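Side-chain contacts in periplasmic cell division protein (SufI) (Aquifex aeolicus, PDB 6SYY), which is a multicopper oxidase that holds four copper ions and probably couples the oxidation of substrates to the reduction of dioxygen: residues A135-D138 / G139-Y142; H163-T166 / G167-V170; N254-A258 / R259-L263; E432-N435 / G436-V439; N445-G448 / M449-M453. All coordinates share one frame; numbering follows the deposited sequence.

Contact 1. Residues A135-D138 / G139-Y142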
loop_
_atom_site.group_PDB
_atom_site.type_symbol
_atom_site.label_atom_id
_atom_site.label_comp_id
_atom_site.label_asym_id
_atom_site.label_seq_id
_atom_site.Cartn_x
_atom_site.Cartn_y
_atom_site.Cartn_z
ATOM N N ALA A 135 10.331 -9.027 -15.319
ATOM C CA ALA A 135 9.234 -9.979 -15.248
ATOM C C ALA A 135 9.608 -11.267 -15.968
ATOM O O ALA A 135 10.274 -11.249 -17.007
ATOM C CB ALA A 135 7.968 -9.376 -15.854
ATOM N N VAL A 136 9.195 -12.391 -15.396
ATOM C CA VAL A 136 9.538 -13.705 -15.923
ATOM C C VAL A 136 8.277 -14.366 -16.458
ATOM O O VAL A 136 7.159 -14.080 -16.012
ATOM C CB VAL A 136 10.217 -14.585 -14.854
ATOM C CG1 VAL A 136 11.479 -13.916 -14.352
ATOM C CG2 VAL A 136 9.261 -14.854 -13.703
ATOM N N LYS A 137 8.468 -15.258 -17.426
ATOM C CA LYS A 137 7.361 -15.956 -18.057
ATOM C C LYS A 137 6.784 -17.017 -17.116
ATOM O O LYS A 137 7.381 -17.377 -16.098
ATOM C CB LYS A 137 7.820 -16.604 -19.363
ATOM C CG LYS A 137 8.359 -15.628 -20.401
ATOM C CD LYS A 137 8.809 -16.361 -21.658
ATOM C CE LYS A 137 8.982 -15.405 -22.830
ATOM N NZ LYS A 137 9.967 -14.330 -22.533
ATOM N N ASP A 138 5.597 -17.514 -17.470
ATOM C CA ASP A 138 4.996 -18.616 -16.726
ATOM C C ASP A 138 5.928 -19.823 -16.755
ATOM O O ASP A 138 6.521 -20.146 -17.786
ATOM C CB ASP A 138 3.626 -18.979 -17.316
ATOM C CG ASP A 138 2.962 -20.159 -16.601
ATOM O OD1 ASP A 138 2.577 -20.019 -15.417
ATOM O OD2 ASP A 138 2.816 -21.229 -17.232
ATOM N N GLY A 139 6.065 -20.481 -15.604
ATOM C CA GLY A 139 7.019 -21.553 -15.434
ATOM C C GLY A 139 8.420 -21.109 -15.077
ATOM O O GLY A 139 9.262 -21.962 -14.771
ATOM N N GLU A 140 8.701 -19.810 -15.093
ATOM C CA GLU A 140 10.036 -19.301 -14.818
ATOM C C GLU A 140 10.139 -18.771 -13.392
ATOM O O GLU A 140 9.145 -18.579 -12.686
ATOM C CB GLU A 140 10.419 -18.211 -15.827
ATOM C CG GLU A 140 10.924 -18.770 -17.162
ATOM C CD GLU A 140 11.357 -17.690 -18.138
ATOM O OE1 GLU A 140 11.168 -16.487 -17.833
ATOM O OE2 GLU A 140 11.885 -18.050 -19.213
ATOM N N THR A 141 11.377 -18.532 -12.977
ATOM C CA THR A 141 11.687 -18.102 -11.622
ATOM C C THR A 141 12.568 -16.866 -11.690
ATOM O O THR A 141 13.538 -16.837 -12.457
ATOM C CB THR A 141 12.397 -19.217 -10.840
ATOM O OG1 THR A 141 11.497 -20.316 -10.645
ATOM C CG2 THR A 141 12.877 -18.710 -9.488
ATOM N N TYR A 142 12.232 -15.845 -10.904
ATOM C CA TYR A 142 13.118 -14.703 -10.726
ATOM C C TYR A 142 13.749 -14.790 -9.345
ATOM O O TYR A 142 13.053 -14.700 -8.330
ATOM C CB TYR A 142 12.401 -13.365 -10.896
ATOM C CG TYR A 142 13.384 -12.219 -10.885
ATOM C CD1 TYR A 142 14.176 -11.955 -11.992
ATOM C CD2 TYR A 142 13.554 -11.431 -9.756
ATOM C CE1 TYR A 142 15.092 -10.923 -11.987
ATOM C CE2 TYR A 142 14.469 -10.397 -9.742
ATOM C CZ TYR A 142 15.235 -10.149 -10.860
ATOM O OH TYR A 142 16.149 -9.122 -10.852
#
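Gly139 and Glu140, facing Lys137, finish a type II beta turn from Lys137 to Glu140, the reversal through which this surface loop enters strand 141-143. Gly139 takes the third position of the turn with phi at 85°, where the CB of any other residue would collide with the carbonyl oxygen of Asp138. Glu140 closes the turn: its N donates to Lys137 O at 2.9 Å. Its side chain then answers in the reverse direction. With CG opposite the carbonyl carbon (chi1 -81°) and the chain extended beyond, OE1 swings back to accept Lys137 N at 3.0 Å, a fairly straight bond (157°) that reaches OE1 from above the carboxylate plane. Two bonds thus tie Glu140 to Lys137, one by backbone and one by side chain. The two side chains run alongside each other in the same direction, yet Lys137 NZ stays 5.3 Å from Glu140 OE1, so the opposite charges attract, if at all, without touching. Thr141 turns from the turn and packs on Val108 of strand 102-110, and Asn109 of the same strand makes backbone hydrogen bonds with Gly139 and Glu140. Tyr142 sends its OH to Lys127 O and sets its ring edge-to-face with Tyr144. Its other end meets Val136, whose side chain crosses it at about a right angle, CG1 resting 3.6 Å from Tyr142 CB.

Contact 2. Residues H163-T166 / G167-V170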
loop_
_atom_site.group_PDB
_atom_site.type_symbol
_atom_site.label_atom_id
_atom_site.label_comp_id
_atom_site.label_asym_id
_atom_site.label_seq_id
_atom_site.Cartn_x
_atom_site.Cartn_y
_atom_site.Cartn_z
ATOM N N HIS A 163 4.116 -5.451 -16.667
ATOM C CA HIS A 163 3.686 -4.455 -17.638
ATOM C C HIS A 163 2.255 -4.725 -18.094
ATOM O O HIS A 163 1.963 -5.784 -18.658
ATOM C CB HIS A 163 4.655 -4.479 -18.823
ATOM C CG HIS A 163 4.211 -3.672 -20.003
ATOM N ND1 HIS A 163 3.587 -2.449 -19.883
ATOM C CD2 HIS A 163 4.323 -3.908 -21.332
ATOM C CE1 HIS A 163 3.320 -1.973 -21.086
ATOM N NE2 HIS A 163 3.759 -2.837 -21.983
ATOM N N GLY A 164 1.359 -3.772 -17.833
ATOM C CA GLY A 164 0.002 -3.818 -18.343
ATOM C C GLY A 164 -0.944 -4.794 -17.671
ATOM O O GLY A 164 -2.147 -4.747 -17.950
ATOM N N ARG A 165 -0.462 -5.673 -16.793
ATOM C CA ARG A 165 -1.319 -6.684 -16.183
ATOM C C ARG A 165 -1.299 -6.624 -14.660
ATOM O O ARG A 165 -1.742 -7.570 -13.999
ATOM C CB ARG A 165 -0.922 -8.079 -16.670
ATOM C CG ARG A 165 -1.201 -8.290 -18.146
ATOM C CD ARG A 165 -2.691 -8.429 -18.408
ATOM N NE ARG A 165 -3.188 -9.734 -17.981
ATOM C CZ ARG A 165 -4.453 -10.128 -18.085
ATOM N NH1 ARG A 165 -5.364 -9.312 -18.596
ATOM N NH2 ARG A 165 -4.809 -11.339 -17.676
ATOM N N THR A 166 -0.802 -5.525 -14.088
ATOM C CA THR A 166 -0.752 -5.412 -12.634
ATOM C C THR A 166 -2.152 -5.307 -12.041
ATOM O O THR A 166 -2.447 -5.936 -11.017
ATOM C CB THR A 166 0.107 -4.213 -12.228
ATOM O OG1 THR A 166 1.477 -4.465 -12.572
ATOM C CG2 THR A 166 0.007 -3.965 -10.727
ATOM N N GLY A 167 -3.031 -4.526 -12.670
ATOM C CA GLY A 167 -4.402 -4.452 -12.192
ATOM C C GLY A 167 -5.089 -5.803 -12.203
ATOM O O GLY A 167 -5.824 -6.149 -11.273
ATOM N N TYR A 168 -4.844 -6.598 -13.246
ATOM C CA TYR A 168 -5.467 -7.914 -13.325
ATOM C C TYR A 168 -4.989 -8.819 -12.195
ATOM O O TYR A 168 -5.799 -9.437 -11.494
ATOM C CB TYR A 168 -5.177 -8.554 -14.686
ATOM C CG TYR A 168 -5.741 -9.954 -14.822
ATOM C CD1 TYR A 168 -5.018 -11.064 -14.394
ATOM C CD2 TYR A 168 -6.996 -10.164 -15.371
ATOM C CE1 TYR A 168 -5.530 -12.340 -14.506
ATOM C CE2 TYR A 168 -7.514 -11.438 -15.491
ATOM C CZ TYR A 168 -6.779 -12.524 -15.055
ATOM O OH TYR A 168 -7.289 -13.799 -15.172
ATOM N N GLN A 169 -3.674 -8.918 -12.009
ATOM C CA GLN A 169 -3.149 -9.914 -11.083
ATOM C C GLN A 169 -3.411 -9.526 -9.633
ATOM O O GLN A 169 -3.705 -10.391 -8.799
ATOM C CB GLN A 169 -1.659 -10.133 -11.336
ATOM C CG GLN A 169 -1.366 -10.773 -12.681
ATOM C CD GLN A 169 0.004 -11.409 -12.732
ATOM O OE1 GLN A 169 1.000 -10.801 -12.339
ATOM N NE2 GLN A 169 0.061 -12.648 -13.205
ATOM N N VAL A 170 -3.312 -8.237 -9.308
ATOM C CA VAL A 170 -3.651 -7.795 -7.958
ATOM C C VAL A 170 -5.118 -8.079 -7.673
ATOM O O VAL A 170 -5.469 -8.666 -6.642
ATOM C CB VAL A 170 -3.318 -6.305 -7.779
ATOM C CG1 VAL A 170 -3.855 -5.795 -6.445
ATOM C CG2 VAL A 170 -1.818 -6.088 -7.871
HETATM O O HOH W 1 -4.424 -5.439 -16.035
#
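Arg165 lays its guanidinium flat over the ring of Tyr168, and its chain is bent twice to get there. From CB the chain folds at chi2 (-73°) and again at chi3 (-75°), which brings the far end round beside the tyrosine, the two side chains pointing the same way. NE comes first, 4.0 Å from Tyr168 CB; its own N-H is taken by Glu113 in a salt bridge, which helps fix the rotation of the flat group. CZ follows, 3.8 Å from the ring centroid and nearly above it, a cation-pi contact with the planes 21° apart. NH1 lies toward CD2 of Tyr168 at 3.7 Å, while NH2 sits over the middle of the ring, 3.3 Å from CD1. Arg165 is the N-cap of helix 166-172, so the stack joins the cap to the first turn, whose first N-H groups, at Thr166 and Gly167, are met by the carboxylate of Asp516. Tyr168 N donates instead to a water 3.0 Å away, which in turn donates to Gly164 O. The helical bonds start at once, Gln169 N to Arg165 O at 3.1 Å and Val170 N to Thr166 O. On the buried flank Thr166 and Val170 lie side by side, both against Leu512, with Thr166 CG2 and Val170 CG2 4.0 Å apart; Val170 also packs on the copper ligand His159.

Contact 3. Residues N254-A258 / R259-L263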
loop_
_atom_site.group_PDB
_atom_site.type_symbol
_atom_site.label_atom_id
_atom_site.label_comp_id
_atom_site.label_asym_id
_atom_site.label_seq_id
_atom_site.Cartn_x
_atom_site.Cartn_y
_atom_site.Cartn_z
ATOM N N ASN A 254 -4.834 -0.192 1.710
ATOM C CA ASN A 254 -5.765 -0.100 0.591
ATOM C C ASN A 254 -5.199 -0.935 -0.545
ATOM O O ASN A 254 -4.267 -0.515 -1.236
ATOM C CB ASN A 254 -5.976 1.347 0.168
ATOM C CG ASN A 254 -7.054 1.492 -0.887
ATOM O OD1 ASN A 254 -7.411 0.527 -1.565
ATOM N ND2 ASN A 254 -7.578 2.703 -1.033
ATOM N N GLY A 255 -5.759 -2.127 -0.734
ATOM C CA GLY A 255 -5.340 -3.010 -1.802
ATOM C C GLY A 255 -6.311 -2.992 -2.960
ATOM O O GLY A 255 -6.383 -3.949 -3.735
ATOM N N SER A 256 -7.073 -1.909 -3.085
ATOM C CA SER A 256 -7.988 -1.772 -4.203
ATOM C C SER A 256 -7.238 -1.301 -5.443
ATOM O O SER A 256 -6.124 -0.776 -5.369
ATOM C CB SER A 256 -9.109 -0.794 -3.868
ATOM O OG SER A 256 -9.766 -1.190 -2.677
ATOM N N ASN A 257 -7.867 -1.502 -6.599
ATOM C CA ASN A 257 -7.244 -1.069 -7.841
ATOM C C ASN A 257 -7.310 0.439 -8.022
ATOM O O ASN A 257 -6.396 1.023 -8.612
ATOM C CB ASN A 257 -7.901 -1.760 -9.037
ATOM C CG ASN A 257 -7.448 -3.197 -9.203
ATOM O OD1 ASN A 257 -7.323 -3.943 -8.230
ATOM N ND2 ASN A 257 -7.186 -3.589 -10.442
ATOM N N ALA A 258 -8.360 1.089 -7.520
ATOM C CA ALA A 258 -8.544 2.500 -7.831
ATOM C C ALA A 258 -9.309 3.252 -6.754
ATOM O O ALA A 258 -9.166 4.473 -6.630
ATOM C CB ALA A 258 -9.265 2.648 -9.172
ATOM N N ARG A 259 -10.120 2.544 -5.977
ATOM C CA ARG A 259 -11.039 3.203 -5.057
ATOM C C ARG A 259 -10.303 3.733 -3.834
ATOM O O ARG A 259 -9.662 2.949 -3.121
ATOM C CB ARG A 259 -12.129 2.242 -4.614
ATOM C CG ARG A 259 -13.022 2.818 -3.542
ATOM C CD ARG A 259 -13.998 1.792 -3.021
ATOM N NE ARG A 259 -14.909 1.302 -4.051
ATOM C CZ ARG A 259 -16.040 1.907 -4.394
ATOM N NH1 ARG A 259 -16.389 3.034 -3.794
ATOM N NH2 ARG A 259 -16.819 1.393 -5.337
ATOM N N PRO A 260 -10.369 5.032 -3.550
ATOM C CA PRO A 260 -9.905 5.540 -2.258
ATOM C C PRO A 260 -11.017 5.476 -1.221
ATOM O O PRO A 260 -12.207 5.457 -1.542
ATOM C CB PRO A 260 -9.537 6.995 -2.574
ATOM C CG PRO A 260 -10.532 7.383 -3.620
ATOM C CD PRO A 260 -10.801 6.123 -4.440
ATOM N N TYR A 261 -10.606 5.450 0.042
ATOM C CA TYR A 261 -11.539 5.377 1.157
ATOM C C TYR A 261 -11.361 6.570 2.081
ATOM O O TYR A 261 -10.240 7.040 2.302
ATOM C CB TYR A 261 -11.354 4.086 1.959
ATOM C CG TYR A 261 -11.537 2.851 1.125
ATOM C CD1 TYR A 261 -10.475 2.316 0.406
ATOM C CD2 TYR A 261 -12.768 2.226 1.045
ATOM C CE1 TYR A 261 -10.633 1.191 -0.365
ATOM C CE2 TYR A 261 -12.936 1.097 0.274
ATOM C CZ TYR A 261 -11.866 0.588 -0.431
ATOM O OH TYR A 261 -12.031 -0.534 -1.202
ATOM N N ARG A 262 -12.476 7.051 2.618
ATOM C CA ARG A 262 -12.486 8.044 3.688
ATOM C C ARG A 262 -13.129 7.345 4.883
ATOM O O ARG A 262 -14.355 7.214 4.946
ATOM C CB ARG A 262 -13.243 9.305 3.269
ATOM C CG ARG A 262 -13.152 10.450 4.267
ATOM C CD ARG A 262 -13.860 11.714 3.775
ATOM N NE ARG A 262 -13.209 12.322 2.614
ATOM C CZ ARG A 262 -12.197 13.185 2.682
ATOM N NH1 ARG A 262 -11.700 13.542 3.858
ATOM N NH2 ARG A 262 -11.675 13.689 1.570
ATOM N N LEU A 263 -12.303 6.881 5.821
ATOM C CA LEU A 263 -12.738 5.961 6.867
ATOM C C LEU A 263 -12.973 6.688 8.183
ATOM O O LEU A 263 -12.129 7.478 8.622
ATOM C CB LEU A 263 -11.700 4.862 7.074
ATOM C CG LEU A 263 -11.325 4.077 5.824
ATOM C CD1 LEU A 263 -10.219 3.110 6.160
ATOM C CD2 LEU A 263 -12.537 3.344 5.268
#
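An Asx turn at the end of strand 247-254, in a cupredoxin-type (plastocyanin-like) domain, lets Asn254 hold the chain on both sides of the bend, reaching Arg259 and Tyr261 as well as Ser256. Its OD1 accepts Ser256 N at 2.9 Å in the carbonyl plane, which makes the turn. The other branch, ND2, donates to Arg259 O at 3.0 Å, almost straight at 173°, with the acceptor lying in the amide plane. CG stands opposite the backbone N (chi1 -174°), a placing that aims the amide across the loop at this carbonyl. The second N-H side of ND2 has Val295 O as a partner, so both ends of the buried amide are bonded. Replacing Asn254 by alanine would probably leave Ser256 N and Arg259 O without these mates and free the bend to shift before strand 261-267. The amide also abuts the ring of Tyr261 at its edge, CG 3.6 Å from CE1, the two planes inclined by 61°. One face of that ring is approached by Arg259 CG, off toward the rim; beyond it the guanidinium makes salt bridges with Asp207 and Asp357. At the far end of the ring, Ser256 OG comes in near the ring plane, 3.4 Å from Tyr261 CE1, and shares a hydrogen bond of 2.8 Å with Tyr261 OH.

Contact 4. Residues E432-N435 / G436-V439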
loop_
_atom_site.group_PDB
_atom_site.type_symbol
_atom_site.label_atom_id
_atom_site.label_comp_id
_atom_site.label_asym_id
_atom_site.label_seq_id
_atom_site.Cartn_x
_atom_site.Cartn_y
_atom_site.Cartn_z
ATOM N N GLU A 432 17.209 12.355 -14.122
ATOM C CA GLU A 432 18.342 11.674 -13.519
ATOM C C GLU A 432 18.882 12.520 -12.378
ATOM O O GLU A 432 18.923 13.749 -12.473
ATOM C CB GLU A 432 19.433 11.416 -14.564
ATOM C CG GLU A 432 20.662 10.698 -14.049
ATOM C CD GLU A 432 21.636 10.374 -15.163
ATOM O OE1 GLU A 432 21.226 10.429 -16.341
ATOM O OE2 GLU A 432 22.808 10.071 -14.864
ATOM N N GLN A 433 19.287 11.858 -11.295
ATOM C CA GLN A 433 19.853 12.524 -10.132
ATOM C C GLN A 433 21.138 11.821 -9.714
ATOM O O GLN A 433 21.366 10.651 -10.033
ATOM C CB GLN A 433 18.863 12.547 -8.953
ATOM C CG GLN A 433 17.517 13.177 -9.269
ATOM C CD GLN A 433 17.618 14.663 -9.563
ATOM O OE1 GLN A 433 18.616 15.308 -9.237
ATOM N NE2 GLN A 433 16.581 15.212 -10.183
ATOM N N ASN A 434 21.985 12.553 -9.003
ATOM C CA ASN A 434 23.166 11.966 -8.395
ATOM C C ASN A 434 22.817 11.418 -7.020
ATOM O O ASN A 434 21.918 11.921 -6.342
ATOM C CB ASN A 434 24.288 12.994 -8.276
ATOM C CG ASN A 434 24.943 13.287 -9.600
ATOM O OD1 ASN A 434 25.101 12.396 -10.432
ATOM N ND2 ASN A 434 25.330 14.541 -9.807
ATOM N N ASN A 435 23.534 10.370 -6.618
ATOM C CA ASN A 435 23.318 9.777 -5.305
ATOM C C ASN A 435 23.533 10.822 -4.217
ATOM O O ASN A 435 24.557 11.512 -4.190
ATOM C CB ASN A 435 24.261 8.590 -5.105
ATOM C CG ASN A 435 23.917 7.772 -3.876
ATOM O OD1 ASN A 435 22.918 8.028 -3.203
ATOM N ND2 ASN A 435 24.740 6.771 -3.582
ATOM N N GLY A 436 22.552 10.952 -3.327
ATOM C CA GLY A 436 22.593 11.950 -2.284
ATOM C C GLY A 436 21.882 13.248 -2.604
ATOM O O GLY A 436 21.766 14.103 -1.718
ATOM N N ASP A 437 21.406 13.427 -3.836
ATOM C CA ASP A 437 20.672 14.636 -4.181
ATOM C C ASP A 437 19.382 14.725 -3.381
ATOM O O ASP A 437 18.650 13.740 -3.246
ATOM C CB ASP A 437 20.345 14.660 -5.677
ATOM C CG ASP A 437 21.537 15.040 -6.536
ATOM O OD1 ASP A 437 22.622 15.299 -5.975
ATOM O OD2 ASP A 437 21.386 15.076 -7.775
ATOM N N VAL A 438 19.109 15.907 -2.846
ATOM C CA VAL A 438 17.785 16.232 -2.340
ATOM C C VAL A 438 16.993 16.850 -3.479
ATOM O O VAL A 438 17.459 17.788 -4.136
ATOM C CB VAL A 438 17.864 17.183 -1.136
ATOM C CG1 VAL A 438 16.463 17.497 -0.629
ATOM C CG2 VAL A 438 18.701 16.562 -0.032
ATOM N N VAL A 439 15.806 16.309 -3.731
ATOM C CA VAL A 439 14.949 16.754 -4.822
ATOM C C VAL A 439 13.577 17.078 -4.256
ATOM O O VAL A 439 13.024 16.304 -3.466
ATOM C CB VAL A 439 14.832 15.690 -5.930
ATOM C CG1 VAL A 439 13.985 16.213 -7.082
ATOM C CG2 VAL A 439 16.211 15.279 -6.418
HETATM O O HOH W 2 23.388 17.022 -8.793
HETATM O O HOH W 3 24.632 14.629 -4.084
#
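Direct hydrogen bonds between Asn434 and Asp437 run both ways. Asp437 N donates to Asn434 O at 3.0 Å, and Asn434 N returns the bond to Asp437 OD2 at 2.9 Å. The second reaches the oxygen from well above the carboxylate plane, 68° out of it. CG of Asp437, set beside its own backbone N (chi1 -77°), folds the carboxylate back over the start of the turn. Water adds a second layer. One molecule donates to Asp437 OD2 at 3.0 Å and weakly accepts from Asn434 ND2; another donates to Asp437 OD1 at 2.8 Å and also to Asn435 O at 3.1 Å. Each carboxylate oxygen therefore has at least one donor, which would be expected to steady the negative charge at this partly exposed corner. The corner is a type II beta turn from Asn434 to Asp437, and it carries the chain from strand 432-433, at one margin of the sheet containing 520-525, into strand 437-445 of a different sheet, as in the sandwiches of cupredoxin domains. Gly436 has phi at 95° here, where a CB would strike Asn435 O. Outside bonds pin both asparagines, Asn434 OD1 by Asn526 and Asn435 OD1 by the backbone N of His497. Apolar packing lies beside the turn: Gln433, its chain bent beyond CG, and Val439 approach from opposite directions, Gln433 CG lying 3.8 Å from Val439 CG2. Gln396 touches both of these side chains.

Contact 5. Residues N445-G448 / M449-M453. With CU (copper (II) ion), chain B.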
loop_
_atom_site.group_PDB
_atom_site.type_symbol
_atom_site.label_atom_id
_atom_site.label_comp_id
_atom_site.label_asym_id
_atom_site.label_seq_id
_atom_site.Cartn_x
_atom_site.Cartn_y
_atom_site.Cartn_z
ATOM N N ASN A 445 -1.439 18.260 -11.079
ATOM C CA ASN A 445 -2.503 17.447 -11.669
ATOM C C ASN A 445 -3.431 18.352 -12.471
ATOM O O ASN A 445 -4.289 19.034 -11.909
ATOM C CB ASN A 445 -3.263 16.695 -10.583
ATOM C CG ASN A 445 -4.319 15.761 -11.145
ATOM O OD1 ASN A 445 -4.464 15.621 -12.363
ATOM N ND2 ASN A 445 -5.057 15.100 -10.255
ATOM N N ASN A 446 -3.272 18.345 -13.794
ATOM C CA ASN A 446 -4.143 19.086 -14.696
ATOM C C ASN A 446 -5.259 18.220 -15.271
ATOM O O ASN A 446 -5.815 18.555 -16.323
ATOM C CB ASN A 446 -3.327 19.710 -15.829
ATOM C CG ASN A 446 -2.402 20.808 -15.345
ATOM O OD1 ASN A 446 -2.746 21.577 -14.444
ATOM N ND2 ASN A 446 -1.218 20.887 -15.943
ATOM N N THR A 447 -5.598 17.117 -14.609
ATOM C CA THR A 447 -6.657 16.229 -15.070
ATOM C C THR A 447 -7.858 16.315 -14.140
ATOM O O THR A 447 -7.809 16.928 -13.069
ATOM C CB THR A 447 -6.166 14.781 -15.157
ATOM O OG1 THR A 447 -6.033 14.243 -13.838
ATOM C CG2 THR A 447 -4.822 14.717 -15.861
ATOM N N GLY A 448 -8.946 15.684 -14.566
ATOM C CA GLY A 448 -10.167 15.667 -13.796
ATOM C C GLY A 448 -10.251 14.587 -12.748
ATOM O O GLY A 448 -11.261 14.492 -12.044
ATOM N N MET A 449 -9.214 13.767 -12.611
ATOM C CA MET A 449 -9.229 12.641 -11.693
ATOM C C MET A 449 -8.065 12.748 -10.719
ATOM O O MET A 449 -7.017 13.314 -11.036
ATOM C CB MET A 449 -9.159 11.308 -12.455
ATOM C CG MET A 449 -9.344 10.093 -11.572
ATOM S SD MET A 449 -10.045 8.699 -12.452
ATOM C CE MET A 449 -10.343 7.590 -11.083
ATOM N N TYR A 450 -8.263 12.212 -9.520
ATOM C CA TYR A 450 -7.171 12.153 -8.569
ATOM C C TYR A 450 -6.186 11.060 -8.978
ATOM O O TYR A 450 -6.523 10.117 -9.701
ATOM C CB TYR A 450 -7.702 11.901 -7.156
ATOM C CG TYR A 450 -7.699 10.448 -6.741
ATOM C CD1 TYR A 450 -6.681 9.937 -5.944
ATOM C CD2 TYR A 450 -8.711 9.585 -7.146
ATOM C CE1 TYR A 450 -6.674 8.610 -5.559
ATOM C CE2 TYR A 450 -8.709 8.251 -6.765
ATOM C CZ TYR A 450 -7.686 7.769 -5.974
ATOM O OH TYR A 450 -7.673 6.447 -5.584
ATOM N N HIS A 451 -4.951 11.200 -8.509
ATOM C CA HIS A 451 -3.925 10.196 -8.760
ATOM C C HIS A 451 -3.085 9.986 -7.509
ATOM O O HIS A 451 -2.450 10.930 -7.022
ATOM C CB HIS A 451 -3.023 10.608 -9.924
ATOM C CG HIS A 451 -3.767 10.933 -11.177
ATOM N ND1 HIS A 451 -4.304 9.963 -11.995
ATOM C CD2 HIS A 451 -4.070 12.122 -11.752
ATOM C CE1 HIS A 451 -4.905 10.540 -13.020
ATOM N NE2 HIS A 451 -4.779 11.850 -12.896
ATOM N N PRO A 452 -3.056 8.782 -6.962
ATOM C CA PRO A 452 -2.103 8.495 -5.884
ATOM C C PRO A 452 -0.735 8.169 -6.463
ATOM O O PRO A 452 -0.509 7.063 -6.963
ATOM C CB PRO A 452 -2.737 7.297 -5.167
ATOM C CG PRO A 452 -3.489 6.579 -6.254
ATOM C CD PRO A 452 -3.904 7.620 -7.280
ATOM N N MET A 453 0.178 9.133 -6.419
ATOM C CA MET A 453 1.461 9.015 -7.100
ATOM C C MET A 453 2.484 8.334 -6.201
ATOM O O MET A 453 2.679 8.735 -5.049
ATOM C CB MET A 453 1.965 10.391 -7.538
ATOM C CG MET A 453 1.078 11.068 -8.573
ATOM S SD MET A 453 0.887 10.083 -10.075
ATOM C CE MET A 453 2.598 9.903 -10.587
HETATM CU CU CU B . -3.663 7.873 -11.945
#
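Thr447 OG1 is gripped from several sides: it accepts His451 NE2 at 2.9 Å, takes a weak bond from Met449 N at 3.4 Å, and donates to Asn445 OD1 at 2.6 Å. The last bond lies in the carbonyl plane on a lone pair of OD1. With chi1 of 73° the hydroxyl sits between the backbone N and the carbonyl carbon, and this sets it at the edge of the imidazole, close to its plane. Asn445 OD1 has a second donor, Thr447 N at 2.9 Å, in an Asx turn at the end of strand 437-445. The ND2 branch turns to the other limb of the loop and gives an almost straight bond (177°) to Met449 O at 2.8 Å, while Val483 O, on the neighbouring strand 480-483, also receives from ND2. Near this amide passes His451 CD2, 3.5 Å from Asn445 ND2, the amide and ring planes inclined by 54°. Putting a leucine in place of Asn445 would probably strip Met449 O and Thr447 N of their partners and set the threonine hydroxyl free to turn away from the histidine. Through its other ring nitrogen, ND1, His451 binds a copper ion at 2.2 Å, joined there by Cys509 and His514 in the arrangement of a type 1 copper site. With NE2 bonded to Thr447 and ND1 to the metal, Thr447 is a second-shell residue that Asn445 in turn positions, and this chain of bonds is likely to fix the rotation of the copper ligand.

How the contacts relate
The five contacts follow one another along the chain without overlap. Contacts 1 and 2 lie in the first multicopper oxidase region, their centres 15 Å apart; contact 1 is a surface turn, contact 2 the start of helix 166-172 beside His159 and His161, ligands of the copper cluster that holds the oxygen atom. Contact 3 belongs to the middle, plastocyanin-like region, and touches contacts 2 and 5: Asn257 ND2 probably bonds Gly167 O of contact 2, and Tyr450 OH of contact 5 probably bonds Ala258 O. Strand 437-445 starts at contact 4 and ends at contact 5, whose centres lie 25 Å apart. Contacts 2, 3 and 5 thus join three cupredoxin-like parts round the copper sites, while contacts 1 and 4 mark outlying turns.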